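Local coordinates for protein serine protease pet (Escherichia coli, PDB 4OM9) that acts as a secreted autotransporter enterotoxin with serine protease activity, its passenger domain probably cleaving the host cytoskeletal protein alpha-fodrin, at residues K441-T446 / N469-H474; D492-I497 / K510-V515. All blocks are in the same frame, centred on the assembly; numbering follows the deposited sequence.

Overall arrangement
Both contacts lie in the beta-helical stalk of the passenger domain, where neighbouring turns stack along a long axis. In the sequence, both segments of contact 1 (441-446 and 469-474) precede those of contact 2 (492-497 and 510-515). The centres of the two contacts lie about 12 Å apart, and strands 471-473 and 496-498 pair in parallel, with Tyr473 N 2.9 Å from Ile497 O and Tyr471 O 3.0 Å from Ile497 N, probable hydrogen bonds. The four segments thus form a continuous row of neighbours, joined by different means. Contact 2 begins a parallel strand pairing, whereas side chains and a water bridge the wider gap of contact 1, showing that a solenoid can continue where its backbone pairing is interrupted.

Contact 1 (K441-T446 / N469-H474); sequences KKIAAT and NNYIYH
Between two turns of the beta-helix, 441-446 and 469-474 stand too far apart for direct backbone pairing, and two tyrosines fill the gap. The CA atoms of Ile443 and Tyr473 are 6.5 Å apart. Tyr471, its CG anti to the backbone N (chi1 156°), reaches across so that its OH donates to Ile443 O at 2.6 Å. This short bond lies in the carbonyl plane, on a lone pair, with a C=O...O angle of 121°. Lys442 runs past the ring in the opposite direction and lays CG over one face, a CH-pi contact 3.9 Å from the centroid; Tyr473 N, from the ring's own segment, lies over the opposite face, both atoms offset to the rim. A second CH-pi contact places Ile443 CD1 over the Tyr473 ring, 3.7 Å from its centroid, while Ala445 CB touches CE1 obliquely. The hydroxyl of Tyr473 is hydrogen-bonded to Asn476 O. Past the tyrosines, His474 has Ala445 O at the edge of its imidazole, its CD2 3.5 Å from Thr446 O and its NE2 held by Asp622. One water completes the join, donating to Ala445 O at 2.7 Å and to Ile472 O, and accepting from His474 N at 2.8 Å.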
ATOM      1  N   LYS A 441      20.310   6.541  -9.353  1.00 26.57           N
ATOM      2  CA  LYS A 441      20.696   6.807  -7.994  1.00 26.97           C
ATOM      3  C   LYS A 441      19.398   6.988  -7.172  1.00 30.78           C
ATOM      4  O   LYS A 441      19.270   6.465  -6.066  1.00 30.85           O
ATOM      5  CB  LYS A 441      21.565   8.053  -7.940  1.00 30.63           C
ATOM      6  CG  LYS A 441      22.314   8.276  -6.656  1.00 37.99           C
ATOM      7  CD  LYS A 441      23.804   7.979  -6.823  1.00 44.60           C
ATOM      8  CE  LYS A 441      24.600   8.679  -5.722  1.00 54.78           C
ATOM      9  NZ  LYS A 441      23.922   8.573  -4.377  1.00 54.21           N
ATOM     10  N   LYS A 442      18.439   7.721  -7.753  1.00 37.69           N
ATOM     11  CA  LYS A 442      17.134   8.018  -7.145  1.00 36.53           C
ATOM     12  C   LYS A 442      16.068   8.245  -8.226  1.00 36.49           C
ATOM     13  O   LYS A 442      16.327   8.937  -9.213  1.00 34.06           O
ATOM     14  CB  LYS A 442      17.213   9.259  -6.244  1.00 37.05           C
ATOM     15  CG  LYS A 442      17.776   9.005  -4.861  1.00 42.17           C
ATOM     16  CD  LYS A 442      17.747  10.251  -3.982  1.00 43.79           C
ATOM     17  CE  LYS A 442      18.833  11.252  -4.366  1.00 49.46           C
ATOM     18  NZ  LYS A 442      19.139  12.179  -3.237  1.00 58.94           N
ATOM     19  N   ILE A 443      14.882   7.657  -8.060  1.00 30.46           N
ATOM     20  CA  ILE A 443      13.769   8.014  -8.936  1.00 31.21           C
ATOM     21  C   ILE A 443      13.046   9.231  -8.379  1.00 31.38           C
ATOM     22  O   ILE A 443      12.614   9.213  -7.224  1.00 29.43           O
ATOM     23  CB  ILE A 443      12.738   6.903  -9.087  1.00 30.27           C
ATOM     24  CG1 ILE A 443      13.383   5.619  -9.559  1.00 29.04           C
ATOM     25  CG2 ILE A 443      11.647   7.345 -10.054  1.00 27.37           C
ATOM     26  CD1 ILE A 443      12.718   4.353  -8.943  1.00 30.08           C
ATOM     27  N   ALA A 444      12.900  10.276  -9.189  1.00 29.05           N
ATOM     28  CA  ALA A 444      12.232  11.483  -8.725  1.00 28.41           C
ATOM     29  C   ALA A 444      10.718  11.450  -8.975  1.00 29.82           C
ATOM     30  O   ALA A 444      10.209  12.046  -9.942  1.00 29.27           O
ATOM     31  CB  ALA A 444      12.844  12.702  -9.366  1.00 28.84           C
ATOM     32  N   ALA A 445      10.010  10.775  -8.061  1.00 25.06           N
ATOM     33  CA  ALA A 445       8.576  10.546  -8.157  1.00 24.11           C
ATOM     34  C   ALA A 445       7.933  11.181  -6.960  1.00 24.44           C
ATOM     35  O   ALA A 445       8.463  11.011  -5.867  1.00 25.52           O
ATOM     36  CB  ALA A 445       8.286   9.055  -8.205  1.00 24.19           C
ATOM     37  N   THR A 446       6.834  11.933  -7.130  1.00 31.02           N
ATOM     38  CA  THR A 446       6.187  12.535  -5.955  1.00 33.10           C
ATOM     39  C   THR A 446       5.133  11.639  -5.354  1.00 31.01           C
ATOM     40  O   THR A 446       4.879  11.726  -4.177  1.00 32.16           O
ATOM     41  CB  THR A 446       5.514  13.915  -6.239  1.00 36.06           C
ATOM     42  OG1 THR A 446       4.412  13.772  -7.155  1.00 34.98           O
ATOM     43  CG2 THR A 446       6.482  14.810  -6.854  1.00 36.85           C
ATOM     44  N   ASN A 469      22.004   6.916   0.495  1.00 43.60           N
ATOM     45  CA  ASN A 469      21.400   7.489   1.676  1.00 42.56           C
ATOM     46  C   ASN A 469      19.933   7.179   1.672  1.00 41.56           C
ATOM     47  O   ASN A 469      19.416   6.627   0.696  1.00 38.69           O
ATOM     48  CB  ASN A 469      21.609   8.999   1.734  1.00 45.23           C
ATOM     49  CG  ASN A 469      22.998   9.412   1.306  1.00 55.40           C
ATOM     50  OD1 ASN A 469      23.171  10.118   0.301  1.00 60.07           O
ATOM     51  ND2 ASN A 469      24.005   8.981   2.067  1.00 49.10           N
ATOM     52  N   ASN A 470      19.273   7.532   2.773  1.00 35.95           N
ATOM     53  CA  ASN A 470      17.849   7.320   2.923  1.00 32.22           C
ATOM     54  C   ASN A 470      17.086   7.969   1.788  1.00 31.86           C
ATOM     55  O   ASN A 470      17.226   9.169   1.530  1.00 30.18           O
ATOM     56  CB  ASN A 470      17.355   7.886   4.249  1.00 32.58           C
ATOM     57  CG  ASN A 470      17.634   6.972   5.427  1.00 37.02           C
ATOM     58  OD1 ASN A 470      18.227   5.895   5.289  1.00 41.83           O
ATOM     59  ND2 ASN A 470      17.219   7.412   6.600  1.00 39.30           N
ATOM     60  N   TYR A 471      16.289   7.159   1.109  1.00 32.72           N
ATOM     61  CA  TYR A 471      15.514   7.630  -0.018  1.00 28.71           C
ATOM     62  C   TYR A 471      14.215   6.831  -0.105  1.00 30.82           C
ATOM     63  O   TYR A 471      14.204   5.601   0.094  1.00 30.42           O
ATOM     64  CB  TYR A 471      16.309   7.523  -1.331  1.00 28.06           C
ATOM     65  CG  TYR A 471      15.390   7.436  -2.524  1.00 28.19           C
ATOM     66  CD1 TYR A 471      14.739   8.564  -3.025  1.00 26.84           C
ATOM     67  CD2 TYR A 471      15.137   6.218  -3.128  1.00 28.47           C
ATOM     68  CE1 TYR A 471      13.866   8.469  -4.108  1.00 26.17           C
ATOM     69  CE2 TYR A 471      14.287   6.120  -4.197  1.00 28.15           C
ATOM     70  CZ  TYR A 471      13.652   7.241  -4.687  1.00 25.93           C
ATOM     71  OH  TYR A 471      12.798   7.091  -5.751  1.00 25.42           O
ATOM     72  N   ILE A 472      13.111   7.526  -0.369  1.00 27.93           N
ATOM     73  CA  ILE A 472      11.839   6.837  -0.526  1.00 27.68           C
ATOM     74  C   ILE A 472      11.320   6.947  -1.960  1.00 26.85           C
ATOM     75  O   ILE A 472      11.153   8.039  -2.471  1.00 26.54           O
ATOM     76  CB  ILE A 472      10.769   7.378   0.438  1.00 28.14           C
ATOM     77  CG1 ILE A 472      11.338   7.477   1.852  1.00 30.23           C
ATOM     78  CG2 ILE A 472       9.540   6.476   0.407  1.00 28.07           C
ATOM     79  CD1 ILE A 472      10.313   7.888   2.918  1.00 29.81           C
ATOM     80  N   TYR A 473      11.083   5.801  -2.592  1.00 29.06           N
ATOM     81  CA  TYR A 473      10.399   5.761  -3.872  1.00 26.90           C
ATOM     82  C   TYR A 473       8.915   5.699  -3.567  1.00 28.77           C
ATOM     83  O   TYR A 473       8.446   4.731  -2.941  1.00 30.83           O
ATOM     84  CB  TYR A 473      10.851   4.566  -4.719  1.00 26.64           C
ATOM     85  CG  TYR A 473      10.104   4.416  -6.030  1.00 27.07           C
ATOM     86  CD1 TYR A 473       9.994   5.493  -6.928  1.00 25.07           C
ATOM     87  CD2 TYR A 473       9.530   3.195  -6.390  1.00 26.18           C
ATOM     88  CE1 TYR A 473       9.315   5.354  -8.127  1.00 24.71           C
ATOM     89  CE2 TYR A 473       8.847   3.046  -7.583  1.00 26.03           C
ATOM     90  CZ  TYR A 473       8.746   4.125  -8.456  1.00 28.28           C
ATOM     91  OH  TYR A 473       8.057   3.978  -9.645  1.00 27.47           O
ATOM     92  N   HIS A 474       8.196   6.756  -3.958  1.00 25.80           N
ATOM     93  CA  HIS A 474       6.761   6.860  -3.751  1.00 25.92           C
ATOM     94  C   HIS A 474       5.960   6.180  -4.872  1.00 25.61           C
ATOM     95  O   HIS A 474       4.753   6.000  -4.747  1.00 25.81           O
ATOM     96  CB  HIS A 474       6.331   8.325  -3.666  1.00 25.86           C
ATOM     97  CG  HIS A 474       6.734   9.038  -2.401  1.00 27.85           C
ATOM     98  ND1 HIS A 474       6.361   8.613  -1.140  1.00 27.13           N
ATOM     99  CD2 HIS A 474       7.400  10.208  -2.227  1.00 26.49           C
ATOM    100  CE1 HIS A 474       6.822   9.469  -0.237  1.00 27.64           C
ATOM    101  NE2 HIS A 474       7.451  10.441  -0.870  1.00 27.26           N
TER
HETATM  102  O   HOH W   1       9.719   8.883  -4.818  1.00 30.72           O

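Contact 2 (D492-I497 / K510-V515); sequences DNARLI and KNAPLV
Backbone hydrogen bonds tie Leu496 to the neighbouring segment in both directions: its N donates to Pro513 O at 2.9 Å, nearly straight at 165°, and its O accepts from Val515 N at 2.8 Å. Weaker CA-H...O contacts flank them, among them Ile497 CA to Val515 O at 3.3 Å. Apolar side chains match in register. Leu496 and Leu514 lie side by side, CD2 against CD1 at 3.7 Å, their matching torsions (chi1 172° and -170°) carrying both chains the same way; on the other face of the sheet Ile497 rests CG1 on Val515 CB. Before the strands begin, the methyl groups of Ala494 and Ala512 meet at 3.7 Å. Pro513 fits against the turn that precedes strand 496-498: its CG approaches Asp492 O, its CD Ala494 O, and Arg495 CG packs on Pro513 CB at 3.6 Å. The guanidinium of Arg495 folds back until Asp492 O stands over its centre. Among polar links, a water donates to Asp492 OD1 and, weakly, to Asn511 O, while Lys490 forms a salt bridge with the same carboxylate oxygen. Small or aliphatic residues stacked in register, as in Ala494/Ala512, Leu496/Leu514 and Ile497/Val515, are a hallmark of the parallel beta-helix.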
ATOM      1  N   ASP A 492      25.112   0.464   5.671  1.00 46.91           N
ATOM      2  CA  ASP A 492      23.891   0.223   6.431  1.00 46.00           C
ATOM      3  C   ASP A 492      22.934   1.403   6.413  1.00 48.46           C
ATOM      4  O   ASP A 492      21.800   1.290   6.880  1.00 45.65           O
ATOM      5  CB  ASP A 492      24.225  -0.131   7.882  1.00 52.18           C
ATOM      6  CG  ASP A 492      24.896  -1.486   8.017  1.00 57.29           C
ATOM      7  OD1 ASP A 492      24.837  -2.291   7.062  1.00 50.48           O
ATOM      8  OD2 ASP A 492      25.478  -1.743   9.086  1.00 60.36           O
ATOM      9  N   ASN A 493      23.388   2.534   5.885  1.00 50.79           N
ATOM     10  CA  ASN A 493      22.559   3.728   5.861  1.00 50.37           C
ATOM     11  C   ASN A 493      21.939   3.960   4.489  1.00 47.95           C
ATOM     12  O   ASN A 493      21.078   4.824   4.323  1.00 44.61           O
ATOM     13  CB  ASN A 493      23.375   4.936   6.311  1.00 55.05           C
ATOM     14  CG  ASN A 493      23.794   4.834   7.772  1.00 56.37           C
ATOM     15  OD1 ASN A 493      23.275   4.003   8.516  1.00 57.15           O
ATOM     16  ND2 ASN A 493      24.734   5.679   8.187  1.00 68.12           N
ATOM     17  N   ALA A 494      22.349   3.154   3.517  1.00 36.44           N
ATOM     18  CA  ALA A 494      21.825   3.275   2.164  1.00 33.91           C
ATOM     19  C   ALA A 494      20.438   2.642   2.030  1.00 33.29           C
ATOM     20  O   ALA A 494      20.227   1.731   1.216  1.00 30.86           O
ATOM     21  CB  ALA A 494      22.793   2.647   1.169  1.00 34.38           C
ATOM     22  N   ARG A 495      19.487   3.144   2.811  1.00 34.63           N
ATOM     23  CA  ARG A 495      18.166   2.533   2.880  1.00 34.22           C
ATOM     24  C   ARG A 495      17.293   2.944   1.720  1.00 34.48           C
ATOM     25  O   ARG A 495      17.000   4.123   1.544  1.00 32.13           O
ATOM     26  CB  ARG A 495      17.464   2.894   4.195  1.00 36.12           C
ATOM     27  CG  ARG A 495      17.984   2.129   5.400  1.00 44.66           C
ATOM     28  CD  ARG A 495      17.305   2.547   6.687  1.00 39.69           C
ATOM     29  NE  ARG A 495      18.268   3.083   7.640  1.00 40.42           N
ATOM     30  CZ  ARG A 495      18.886   2.360   8.566  1.00 55.56           C
ATOM     31  NH1 ARG A 495      18.652   1.054   8.677  1.00 58.36           N
ATOM     32  NH2 ARG A 495      19.747   2.954   9.383  1.00 56.63           N
ATOM     33  N   LEU A 496      16.902   1.952   0.922  1.00 30.90           N
ATOM     34  CA  LEU A 496      15.885   2.111  -0.106  1.00 28.89           C
ATOM     35  C   LEU A 496      14.534   1.737   0.489  1.00 29.00           C
ATOM     36  O   LEU A 496      14.324   0.588   0.912  1.00 29.37           O
ATOM     37  CB  LEU A 496      16.188   1.247  -1.326  1.00 28.46           C
ATOM     38  CG  LEU A 496      15.065   1.230  -2.363  1.00 27.79           C
ATOM     39  CD1 LEU A 496      14.761   2.646  -2.835  1.00 27.32           C
ATOM     40  CD2 LEU A 496      15.375   0.309  -3.541  1.00 27.57           C
ATOM     41  N   ILE A 497      13.635   2.722   0.528  1.00 28.77           N
ATOM     42  CA  ILE A 497      12.306   2.570   1.105  1.00 28.97           C
ATOM     43  C   ILE A 497      11.223   2.632   0.026  1.00 28.49           C
ATOM     44  O   ILE A 497      11.111   3.618  -0.682  1.00 27.76           O
ATOM     45  CB  ILE A 497      12.055   3.660   2.158  1.00 30.65           C
ATOM     46  CG1 ILE A 497      13.144   3.593   3.230  1.00 32.05           C
ATOM     47  CG2 ILE A 497      10.665   3.512   2.769  1.00 31.06           C
ATOM     48  CD1 ILE A 497      13.540   4.946   3.800  1.00 32.14           C
ATOM     49  N   LYS A 510      21.951  -6.210  -2.200  1.00 31.48           N
ATOM     50  CA  LYS A 510      23.303  -6.510  -1.760  1.00 33.70           C
ATOM     51  C   LYS A 510      23.900  -5.284  -1.107  1.00 32.34           C
ATOM     52  O   LYS A 510      23.900  -4.198  -1.704  1.00 34.74           O
ATOM     53  CB  LYS A 510      24.169  -6.975  -2.932  1.00 32.35           C
ATOM     54  CG  LYS A 510      23.697  -8.268  -3.557  1.00 33.81           C
ATOM     55  CD  LYS A 510      24.434  -8.583  -4.857  1.00 32.61           C
ATOM     56  CE  LYS A 510      23.562  -9.452  -5.751  1.00 36.24           C
ATOM     57  NZ  LYS A 510      24.308 -10.559  -6.394  1.00 40.66           N
ATOM     58  N   ASN A 511      24.350  -5.466   0.134  1.00 33.10           N
ATOM     59  CA  ASN A 511      25.170  -4.499   0.852  1.00 34.83           C
ATOM     60  C   ASN A 511      24.447  -3.235   1.329  1.00 35.60           C
ATOM     61  O   ASN A 511      25.069  -2.396   1.977  1.00 36.63           O
ATOM     62  CB  ASN A 511      26.389  -4.101  -0.015  1.00 35.09           C
ATOM     63  CG  ASN A 511      27.518  -5.151   0.033  1.00 37.04           C
ATOM     64  OD1 ASN A 511      27.680  -5.847   1.029  1.00 37.15           O
ATOM     65  ND2 ASN A 511      28.294  -5.257  -1.049  1.00 36.22           N
ATOM     66  N   ALA A 512      23.152  -3.107   1.041  1.00 33.34           N
ATOM     67  CA  ALA A 512      22.396  -1.888   1.380  1.00 35.90           C
ATOM     68  C   ALA A 512      20.944  -2.212   1.734  1.00 34.10           C
ATOM     69  O   ALA A 512      20.330  -3.045   1.090  1.00 32.79           O
ATOM     70  CB  ALA A 512      22.444  -0.885   0.209  1.00 32.67           C
ATOM     71  N   PRO A 513      20.381  -1.552   2.756  1.00 37.06           N
ATOM     72  CA  PRO A 513      19.076  -2.004   3.267  1.00 34.40           C
ATOM     73  C   PRO A 513      17.867  -1.705   2.362  1.00 32.38           C
ATOM     74  O   PRO A 513      17.826  -0.715   1.634  1.00 30.67           O
ATOM     75  CB  PRO A 513      18.930  -1.241   4.597  1.00 36.80           C
ATOM     76  CG  PRO A 513      20.292  -0.651   4.878  1.00 39.98           C
ATOM     77  CD  PRO A 513      20.915  -0.427   3.538  1.00 38.71           C
ATOM     78  N   LEU A 514      16.890  -2.600   2.428  1.00 32.02           N
ATOM     79  CA  LEU A 514      15.604  -2.418   1.801  1.00 31.92           C
ATOM     80  C   LEU A 514      14.517  -2.350   2.877  1.00 35.01           C
ATOM     81  O   LEU A 514      14.549  -3.087   3.875  1.00 31.86           O
ATOM     82  CB  LEU A 514      15.294  -3.546   0.822  1.00 33.94           C
ATOM     83  CG  LEU A 514      14.050  -3.257  -0.028  1.00 36.07           C
ATOM     84  CD1 LEU A 514      14.422  -2.332  -1.180  1.00 31.76           C
ATOM     85  CD2 LEU A 514      13.427  -4.528  -0.550  1.00 34.68           C
ATOM     86  N   VAL A 515      13.567  -1.451   2.651  1.00 36.30           N
ATOM     87  CA  VAL A 515      12.411  -1.265   3.515  1.00 36.30           C
ATOM     88  C   VAL A 515      11.154  -1.238   2.673  1.00 33.78           C
ATOM     89  O   VAL A 515      11.057  -0.474   1.704  1.00 32.92           O
ATOM     90  CB  VAL A 515      12.494   0.033   4.309  1.00 34.99           C
ATOM     91  CG1 VAL A 515      11.186   0.287   5.027  1.00 33.01           C
ATOM     92  CG2 VAL A 515      13.651  -0.046   5.297  1.00 36.09           C
TER
HETATM   93  O   HOH W   2      23.794  -2.921   4.750  1.00 41.77           O